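Local coordinates for protein probable 2-phosphosulfolactate phosphatase (Clostridium acetobutylicum, PDB 1VR0) that probably catalyses the magnesium-dependent hydrolysis of (2R)-O-phospho-3-sulfolactate to (2R)-3-sulfolactate and inorganic phosphate, at residues I46-P59 and V235-L247. Numbering follows the deposited sequence.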
ATOM      1  N   ILE A  46     -10.359  -9.615 -19.873  1.00 37.06           N
ATOM      2  CA  ILE A  46      -9.633 -10.829 -20.190  1.00 37.15           C
ATOM      3  C   ILE A  46     -10.422 -12.079 -19.751  1.00 37.72           C
ATOM      4  O   ILE A  46     -10.572 -13.026 -20.524  1.00 37.55           O
ATOM      5  CB  ILE A  46      -8.246 -10.823 -19.565  1.00 36.36           C
ATOM      6  CG1 ILE A  46      -7.384  -9.778 -20.265  1.00 34.83           C
ATOM      7  CG2 ILE A  46      -7.594 -12.194 -19.681  1.00 36.12           C
ATOM      8  CD1 ILE A  46      -6.364  -9.156 -19.378  1.00 33.23           C
ATOM      9  N   THR A  47     -10.907 -12.056 -18.515  1.00 37.95           N
ATOM     10  CA  THR A  47     -11.652 -13.145 -17.945  1.00 38.44           C
ATOM     11  C   THR A  47     -12.917 -13.463 -18.766  1.00 38.59           C
ATOM     12  O   THR A  47     -13.214 -14.617 -19.049  1.00 38.10           O
ATOM     13  CB  THR A  47     -12.052 -12.789 -16.498  1.00 38.68           C
ATOM     14  OG1 THR A  47     -10.872 -12.672 -15.699  1.00 40.30           O
ATOM     15  CG2 THR A  47     -12.942 -13.879 -15.892  1.00 40.50           C
ATOM     16  N   THR A  48     -13.651 -12.420 -19.140  1.00 38.59           N
ATOM     17  CA  THR A  48     -14.875 -12.571 -19.878  1.00 38.56           C
ATOM     18  C   THR A  48     -14.599 -13.120 -21.301  1.00 38.63           C
ATOM     19  O   THR A  48     -15.233 -14.088 -21.760  1.00 38.90           O
ATOM     20  CB  THR A  48     -15.627 -11.224 -19.917  1.00 38.84           C
ATOM     21  OG1 THR A  48     -15.995 -10.854 -18.586  1.00 38.37           O
ATOM     22  CG2 THR A  48     -16.885 -11.299 -20.779  1.00 38.43           C
ATOM     23  N   ALA A  49     -13.643 -12.515 -21.974  1.00 38.00           N
ATOM     24  CA  ALA A  49     -13.339 -12.875 -23.321  1.00 37.90           C
ATOM     25  C   ALA A  49     -12.962 -14.343 -23.441  1.00 38.04           C
ATOM     26  O   ALA A  49     -13.498 -15.058 -24.306  1.00 37.87           O
ATOM     27  CB  ALA A  49     -12.222 -12.004 -23.818  1.00 37.96           C
ATOM     28  N   LEU A  50     -12.055 -14.785 -22.565  1.00 37.75           N
ATOM     29  CA  LEU A  50     -11.595 -16.164 -22.556  1.00 37.87           C
ATOM     30  C   LEU A  50     -12.689 -17.165 -22.200  1.00 37.58           C
ATOM     31  O   LEU A  50     -12.785 -18.216 -22.822  1.00 37.63           O
ATOM     32  CB  LEU A  50     -10.382 -16.305 -21.631  1.00 37.88           C
ATOM     33  CG  LEU A  50      -9.146 -15.824 -22.384  1.00 38.08           C
ATOM     34  CD1 LEU A  50      -8.118 -15.305 -21.493  1.00 38.82           C
ATOM     35  CD2 LEU A  50      -8.589 -16.955 -23.241  1.00 39.07           C
ATOM     36  N   ASN A  51     -13.528 -16.789 -21.252  1.00 37.25           N
ATOM     37  CA  ASN A  51     -14.721 -17.534 -20.921  1.00 37.41           C
ATOM     38  C   ASN A  51     -15.697 -17.656 -22.091  1.00 37.58           C
ATOM     39  O   ASN A  51     -16.435 -18.612 -22.158  1.00 37.34           O
ATOM     40  CB  ASN A  51     -15.445 -16.853 -19.756  1.00 37.43           C
ATOM     41  CG  ASN A  51     -16.552 -17.703 -19.189  1.00 36.77           C
ATOM     42  OD1 ASN A  51     -16.322 -18.822 -18.748  1.00 36.45           O
ATOM     43  ND2 ASN A  51     -17.764 -17.180 -19.214  1.00 35.76           N
ATOM     44  N   ASN A  52     -15.722 -16.669 -22.981  1.00 38.05           N
ATOM     45  CA  ASN A  52     -16.583 -16.716 -24.166  1.00 38.43           C
ATOM     46  C   ASN A  52     -15.919 -17.330 -25.405  1.00 38.97           C
ATOM     47  O   ASN A  52     -16.393 -17.128 -26.515  1.00 39.14           O
ATOM     48  CB  ASN A  52     -17.065 -15.311 -24.513  1.00 38.58           C
ATOM     49  CG  ASN A  52     -18.011 -14.745 -23.489  1.00 38.45           C
ATOM     50  OD1 ASN A  52     -18.555 -15.473 -22.663  1.00 39.04           O
ATOM     51  ND2 ASN A  52     -18.227 -13.433 -23.547  1.00 38.36           N
ATOM     52  N   GLY A  53     -14.816 -18.054 -25.220  1.00 39.45           N
ATOM     53  CA  GLY A  53     -14.269 -18.899 -26.263  1.00 39.74           C
ATOM     54  C   GLY A  53     -13.158 -18.257 -27.052  1.00 40.56           C
ATOM     55  O   GLY A  53     -12.716 -18.773 -28.084  1.00 41.30           O
ATOM     56  N   CYS A  54     -12.699 -17.112 -26.599  1.00 41.60           N
ATOM     57  CA  CYS A  54     -11.525 -16.479 -27.179  1.00 41.45           C
ATOM     58  C   CYS A  54     -10.340 -17.422 -27.108  1.00 41.24           C
ATOM     59  O   CYS A  54     -10.162 -18.114 -26.108  1.00 41.44           O
ATOM     60  CB  CYS A  54     -11.235 -15.237 -26.374  1.00 41.67           C
ATOM     61  SG  CYS A  54      -9.803 -14.327 -26.840  1.00 44.57           S
ATOM     62  N   LYS A  55      -9.535 -17.476 -28.159  1.00 40.95           N
ATOM     63  CA  LYS A  55      -8.425 -18.426 -28.197  1.00 40.82           C
ATOM     64  C   LYS A  55      -7.283 -18.017 -27.302  1.00 40.70           C
ATOM     65  O   LYS A  55      -6.722 -18.837 -26.578  1.00 40.41           O
ATOM     66  CB  LYS A  55      -7.857 -18.569 -29.587  1.00 41.05           C
ATOM     67  CG  LYS A  55      -6.613 -19.454 -29.609  1.00 41.70           C
ATOM     68  CD  LYS A  55      -6.416 -20.104 -30.980  1.00 43.28           C
ATOM     69  CE  LYS A  55      -5.244 -21.059 -30.952  1.00 43.56           C
ATOM     70  NZ  LYS A  55      -5.407 -22.040 -32.020  1.00 44.92           N
ATOM     71  N   ARG A  56      -6.892 -16.757 -27.408  1.00 40.53           N
ATOM     72  CA  ARG A  56      -5.844 -16.232 -26.559  1.00 40.34           C
ATOM     73  C   ARG A  56      -5.938 -14.732 -26.458  1.00 39.89           C
ATOM     74  O   ARG A  56      -6.485 -14.087 -27.338  1.00 39.60           O
ATOM     75  CB  ARG A  56      -4.471 -16.621 -27.114  1.00 40.45           C
ATOM     76  CG  ARG A  56      -4.101 -15.927 -28.433  1.00 40.49           C
ATOM     77  CD  ARG A  56      -2.633 -16.142 -28.774  1.00 40.54           C
ATOM     78  NE  ARG A  56      -2.323 -17.498 -29.199  1.00 38.92           N
ATOM     79  CZ  ARG A  56      -2.504 -17.943 -30.438  1.00 40.49           C
ATOM     80  NH1 ARG A  56      -3.003 -17.160 -31.384  1.00 39.40           N
ATOM     81  NH2 ARG A  56      -2.195 -19.192 -30.736  1.00 41.28           N
ATOM     82  N   VAL A  57      -5.385 -14.187 -25.381  1.00 39.83           N
ATOM     83  CA  VAL A  57      -5.193 -12.756 -25.250  1.00 39.76           C
ATOM     84  C   VAL A  57      -3.698 -12.485 -25.219  1.00 39.84           C
ATOM     85  O   VAL A  57      -2.988 -13.116 -24.463  1.00 40.19           O
ATOM     86  CB  VAL A  57      -5.804 -12.187 -23.953  1.00 39.55           C
ATOM     87  CG1 VAL A  57      -5.558 -10.703 -23.897  1.00 39.87           C
ATOM     88  CG2 VAL A  57      -7.310 -12.485 -23.856  1.00 39.44           C
ATOM     89  N   VAL A  58      -3.234 -11.531 -26.031  1.00 39.86           N
ATOM     90  CA  VAL A  58      -1.843 -11.100 -26.036  1.00 39.33           C
ATOM     91  C   VAL A  58      -1.778  -9.645 -25.528  1.00 39.48           C
ATOM     92  O   VAL A  58      -2.100  -8.723 -26.271  1.00 38.85           O
ATOM     93  CB  VAL A  58      -1.264 -11.132 -27.445  1.00 39.49           C
ATOM     94  CG1 VAL A  58       0.206 -10.679 -27.422  1.00 39.94           C
ATOM     95  CG2 VAL A  58      -1.431 -12.487 -28.077  1.00 39.06           C
ATOM     96  N   PRO A  59      -1.374  -9.440 -24.254  1.00 39.68           N
ATOM     97  CA  PRO A  59      -1.206  -8.118 -23.694  1.00 39.72           C
ATOM     98  C   PRO A  59       0.104  -7.450 -24.122  1.00 39.72           C
ATOM     99  O   PRO A  59       1.154  -8.060 -24.103  1.00 39.12           O
ATOM    100  CB  PRO A  59      -1.193  -8.392 -22.191  1.00 40.29           C
ATOM    101  CG  PRO A  59      -0.655  -9.701 -22.053  1.00 39.72           C
ATOM    102  CD  PRO A  59      -1.064 -10.477 -23.260  1.00 39.49           C
ATOM    103  N   VAL A 235     -17.693 -16.528 -13.598  1.00 40.60           N
ATOM    104  CA  VAL A 235     -16.765 -17.212 -14.495  1.00 40.69           C
ATOM    105  C   VAL A 235     -15.945 -18.235 -13.703  1.00 40.72           C
ATOM    106  O   VAL A 235     -15.412 -17.908 -12.644  1.00 41.19           O
ATOM    107  CB  VAL A 235     -15.871 -16.186 -15.213  1.00 40.99           C
ATOM    108  CG1 VAL A 235     -14.760 -16.882 -15.996  1.00 40.24           C
ATOM    109  CG2 VAL A 235     -16.752 -15.282 -16.125  1.00 40.63           C
ATOM    110  N   LYS A 236     -15.888 -19.470 -14.199  1.00 40.86           N
ATOM    111  CA  LYS A 236     -15.191 -20.595 -13.529  1.00 41.02           C
ATOM    112  C   LYS A 236     -13.796 -20.841 -14.095  1.00 40.52           C
ATOM    113  O   LYS A 236     -13.123 -21.781 -13.727  1.00 40.76           O
ATOM    114  CB  LYS A 236     -16.001 -21.892 -13.660  1.00 41.34           C
ATOM    115  CG  LYS A 236     -17.472 -21.800 -13.214  1.00 42.81           C
ATOM    116  CD  LYS A 236     -17.644 -21.172 -11.816  1.00 44.85           C
ATOM    117  CE  LYS A 236     -19.148 -20.961 -11.494  1.00 45.30           C
ATOM    118  NZ  LYS A 236     -19.337 -20.486 -10.101  1.00 45.07           N
ATOM    119  N   LEU A 237     -13.369 -19.956 -14.966  1.00 40.50           N
ATOM    120  CA  LEU A 237     -12.111 -20.063 -15.675  1.00 40.72           C
ATOM    121  C   LEU A 237     -11.050 -19.186 -15.006  1.00 40.31           C
ATOM    122  O   LEU A 237     -11.354 -18.061 -14.550  1.00 39.59           O
ATOM    123  CB  LEU A 237     -12.341 -19.502 -17.062  1.00 41.35           C
ATOM    124  CG  LEU A 237     -11.647 -20.179 -18.192  1.00 43.65           C
ATOM    125  CD1 LEU A 237     -12.344 -21.489 -18.474  1.00 43.50           C
ATOM    126  CD2 LEU A 237     -11.723 -19.208 -19.360  1.00 45.70           C
ATOM    127  N   VAL A 238      -9.811 -19.681 -14.974  1.00 39.71           N
ATOM    128  CA  VAL A 238      -8.700 -18.895 -14.480  1.00 39.34           C
ATOM    129  C   VAL A 238      -7.652 -18.696 -15.544  1.00 39.15           C
ATOM    130  O   VAL A 238      -6.751 -19.494 -15.683  1.00 39.56           O
ATOM    131  CB  VAL A 238      -8.046 -19.555 -13.291  1.00 39.69           C
ATOM    132  CG1 VAL A 238      -6.924 -18.668 -12.763  1.00 39.77           C
ATOM    133  CG2 VAL A 238      -9.083 -19.815 -12.199  1.00 39.70           C
ATOM    134  N   PRO A 239      -7.729 -17.593 -16.278  1.00 39.40           N
ATOM    135  CA  PRO A 239      -6.719 -17.387 -17.304  1.00 39.77           C
ATOM    136  C   PRO A 239      -5.318 -17.288 -16.732  1.00 40.34           C
ATOM    137  O   PRO A 239      -5.118 -16.883 -15.587  1.00 39.96           O
ATOM    138  CB  PRO A 239      -7.108 -16.055 -17.943  1.00 39.72           C
ATOM    139  CG  PRO A 239      -8.505 -15.799 -17.527  1.00 39.86           C
ATOM    140  CD  PRO A 239      -8.680 -16.476 -16.206  1.00 39.47           C
ATOM    141  N   GLN A 240      -4.352 -17.654 -17.552  1.00 41.14           N
ATOM    142  CA  GLN A 240      -3.001 -17.735 -17.093  1.00 41.75           C
ATOM    143  C   GLN A 240      -2.077 -17.162 -18.155  1.00 41.79           C
ATOM    144  O   GLN A 240      -2.187 -17.510 -19.323  1.00 42.31           O
ATOM    145  CB  GLN A 240      -2.716 -19.183 -16.805  1.00 41.84           C
ATOM    146  CG  GLN A 240      -1.546 -19.373 -15.939  1.00 44.33           C
ATOM    147  CD  GLN A 240      -1.566 -20.667 -15.145  1.00 45.79           C
ATOM    148  OE1 GLN A 240      -2.570 -21.415 -15.105  1.00 46.47           O
ATOM    149  NE2 GLN A 240      -0.440 -20.929 -14.487  1.00 45.57           N
ATOM    150  N   TYR A 241      -1.194 -16.256 -17.743  1.00 41.73           N
ATOM    151  CA  TYR A 241      -0.211 -15.630 -18.633  1.00 41.33           C
ATOM    152  C   TYR A 241       1.053 -16.490 -18.656  1.00 40.94           C
ATOM    153  O   TYR A 241       1.603 -16.818 -17.625  1.00 40.80           O
ATOM    154  CB  TYR A 241       0.092 -14.192 -18.156  1.00 41.61           C
ATOM    155  CG  TYR A 241       1.176 -13.450 -18.919  1.00 42.20           C
ATOM    156  CD1 TYR A 241       0.968 -13.016 -20.208  1.00 42.95           C
ATOM    157  CD2 TYR A 241       2.397 -13.151 -18.329  1.00 44.80           C
ATOM    158  CE1 TYR A 241       1.941 -12.353 -20.897  1.00 43.72           C
ATOM    159  CE2 TYR A 241       3.382 -12.469 -19.022  1.00 44.47           C
ATOM    160  CZ  TYR A 241       3.145 -12.082 -20.309  1.00 43.56           C
ATOM    161  OH  TYR A 241       4.109 -11.411 -21.033  1.00 43.52           O
ATOM    162  N   THR A 242       1.490 -16.858 -19.847  1.00 40.93           N
ATOM    163  CA  THR A 242       2.595 -17.772 -20.041  1.00 41.15           C
ATOM    164  C   THR A 242       3.250 -17.435 -21.355  1.00 40.56           C
ATOM    165  O   THR A 242       2.573 -17.487 -22.359  1.00 40.48           O
ATOM    166  CB  THR A 242       2.073 -19.245 -20.136  1.00 41.57           C
ATOM    167  OG1 THR A 242       1.327 -19.584 -18.955  1.00 42.30           O
ATOM    168  CG2 THR A 242       3.234 -20.221 -20.305  1.00 41.96           C
ATOM    169  N   ASN A 243       4.542 -17.107 -21.348  1.00 40.35           N
ATOM    170  CA  ASN A 243       5.280 -16.826 -22.566  1.00 40.46           C
ATOM    171  C   ASN A 243       4.578 -15.797 -23.439  1.00 40.62           C
ATOM    172  O   ASN A 243       4.366 -16.026 -24.617  1.00 40.49           O
ATOM    173  CB  ASN A 243       5.510 -18.114 -23.368  1.00 40.06           C
ATOM    174  CG  ASN A 243       6.288 -19.159 -22.599  1.00 40.18           C
ATOM    175  OD1 ASN A 243       7.230 -18.852 -21.883  1.00 40.63           O
ATOM    176  ND2 ASN A 243       5.911 -20.416 -22.775  1.00 42.46           N
ATOM    177  N   GLY A 244       4.160 -14.685 -22.847  1.00 41.02           N
ATOM    178  CA  GLY A 244       3.552 -13.578 -23.605  1.00 40.98           C
ATOM    179  C   GLY A 244       2.100 -13.720 -24.041  1.00 41.27           C
ATOM    180  O   GLY A 244       1.584 -12.869 -24.750  1.00 40.95           O
ATOM    181  N   GLU A 245       1.436 -14.776 -23.596  1.00 41.61           N
ATOM    182  CA  GLU A 245       0.095 -15.098 -24.036  1.00 41.83           C
ATOM    183  C   GLU A 245      -0.740 -15.441 -22.853  1.00 41.61           C
ATOM    184  O   GLU A 245      -0.237 -16.046 -21.930  1.00 41.37           O
ATOM    185  CB  GLU A 245       0.139 -16.368 -24.870  1.00 42.22           C
ATOM    186  CG  GLU A 245       0.100 -16.157 -26.348  1.00 43.61           C
ATOM    187  CD  GLU A 245       0.209 -17.463 -27.142  1.00 43.28           C
ATOM    188  OE1 GLU A 245       0.148 -18.553 -26.514  1.00 44.64           O
ATOM    189  OE2 GLU A 245       0.360 -17.370 -28.395  1.00 46.40           O
ATOM    190  N   ILE A 246      -2.030 -15.134 -22.920  1.00 41.93           N
ATOM    191  CA  ILE A 246      -2.982 -15.599 -21.921  1.00 42.29           C
ATOM    192  C   ILE A 246      -3.989 -16.567 -22.543  1.00 43.12           C
ATOM    193  O   ILE A 246      -4.685 -16.226 -23.499  1.00 43.03           O
ATOM    194  CB  ILE A 246      -3.758 -14.464 -21.304  1.00 42.05           C
ATOM    195  CG1 ILE A 246      -2.800 -13.407 -20.799  1.00 41.06           C
ATOM    196  CG2 ILE A 246      -4.675 -14.987 -20.171  1.00 41.82           C
ATOM    197  CD1 ILE A 246      -3.505 -12.133 -20.245  1.00 42.25           C
ATOM    198  N   LEU A 247      -4.054 -17.770 -21.971  1.00 44.00           N
ATOM    199  CA  LEU A 247      -5.044 -18.789 -22.332  1.00 44.64           C
ATOM    200  C   LEU A 247      -5.841 -19.263 -21.078  1.00 45.24           C
ATOM    201  O   LEU A 247      -5.403 -19.162 -19.887  1.00 45.41           O
ATOM    202  CB  LEU A 247      -4.361 -19.996 -22.952  1.00 44.58           C
ATOM    203  CG  LEU A 247      -3.136 -19.752 -23.819  1.00 45.28           C
ATOM    204  CD1 LEU A 247      -2.315 -21.036 -23.956  1.00 45.28           C
ATOM    205  CD2 LEU A 247      -3.581 -19.285 -25.166  1.00 47.15           C
ATOM    206  OXT LEU A 247      -6.944 -19.813 -21.259  1.00 45.32           O
TER
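Val57 and Ile246 face each other as a single antiparallel, hydrogen-bonded bridge: Val57 N donates to Ile246 O at 2.9 Å and Ile246 N to Val57 O at 2.7 Å. Strand 245-246 is the return arm of the C-terminal β-hairpin, which turns through a type I' turn from Thr242 to Glu245. It edges the larger mixed sheet, while strand 56-59 edges the three-stranded parallel one, so this bridge links the two sheets. Just before strand 56-59, helix 42-51 ends in a Schellman motif with Gly53 as its C' residue.

The apolar contact centres on Ile246. With its CG2 anti to the backbone N, this methyl group meets Leu50 CD1 at 3.7 Å, the two side chains crossing at about a right angle, and also approaches Ile46 CG2. Its other branch ends in CD1, which lies more loosely against Ile46 CG2 and Pro59 CG. Leu50 CD1 touches Pro239 CB as well, and Pro59 CG sits 3.9 Å from CE1 of Tyr241; the hydroxyl of that tyrosine is hydrogen-bonded to Glu125. From the same helix as Leu50, Thr47 CG2 packs on Val235 CG1 at 3.5 Å, its OG1 turned back to the carbonyl of Thr43. The Asn51 amide group also lies against the two methyls of Val235, and Leu237 CD2 reaches the backbone between Leu50 and Asn51.

At the partly exposed end, Arg56 and Glu245 form a salt bridge, with guanidinium and carboxylate planes 27° apart. The arginine chain bends at chi3 (72°), bringing NE, rather than a terminal nitrogen, to 2.8 Å from Glu245 OE2.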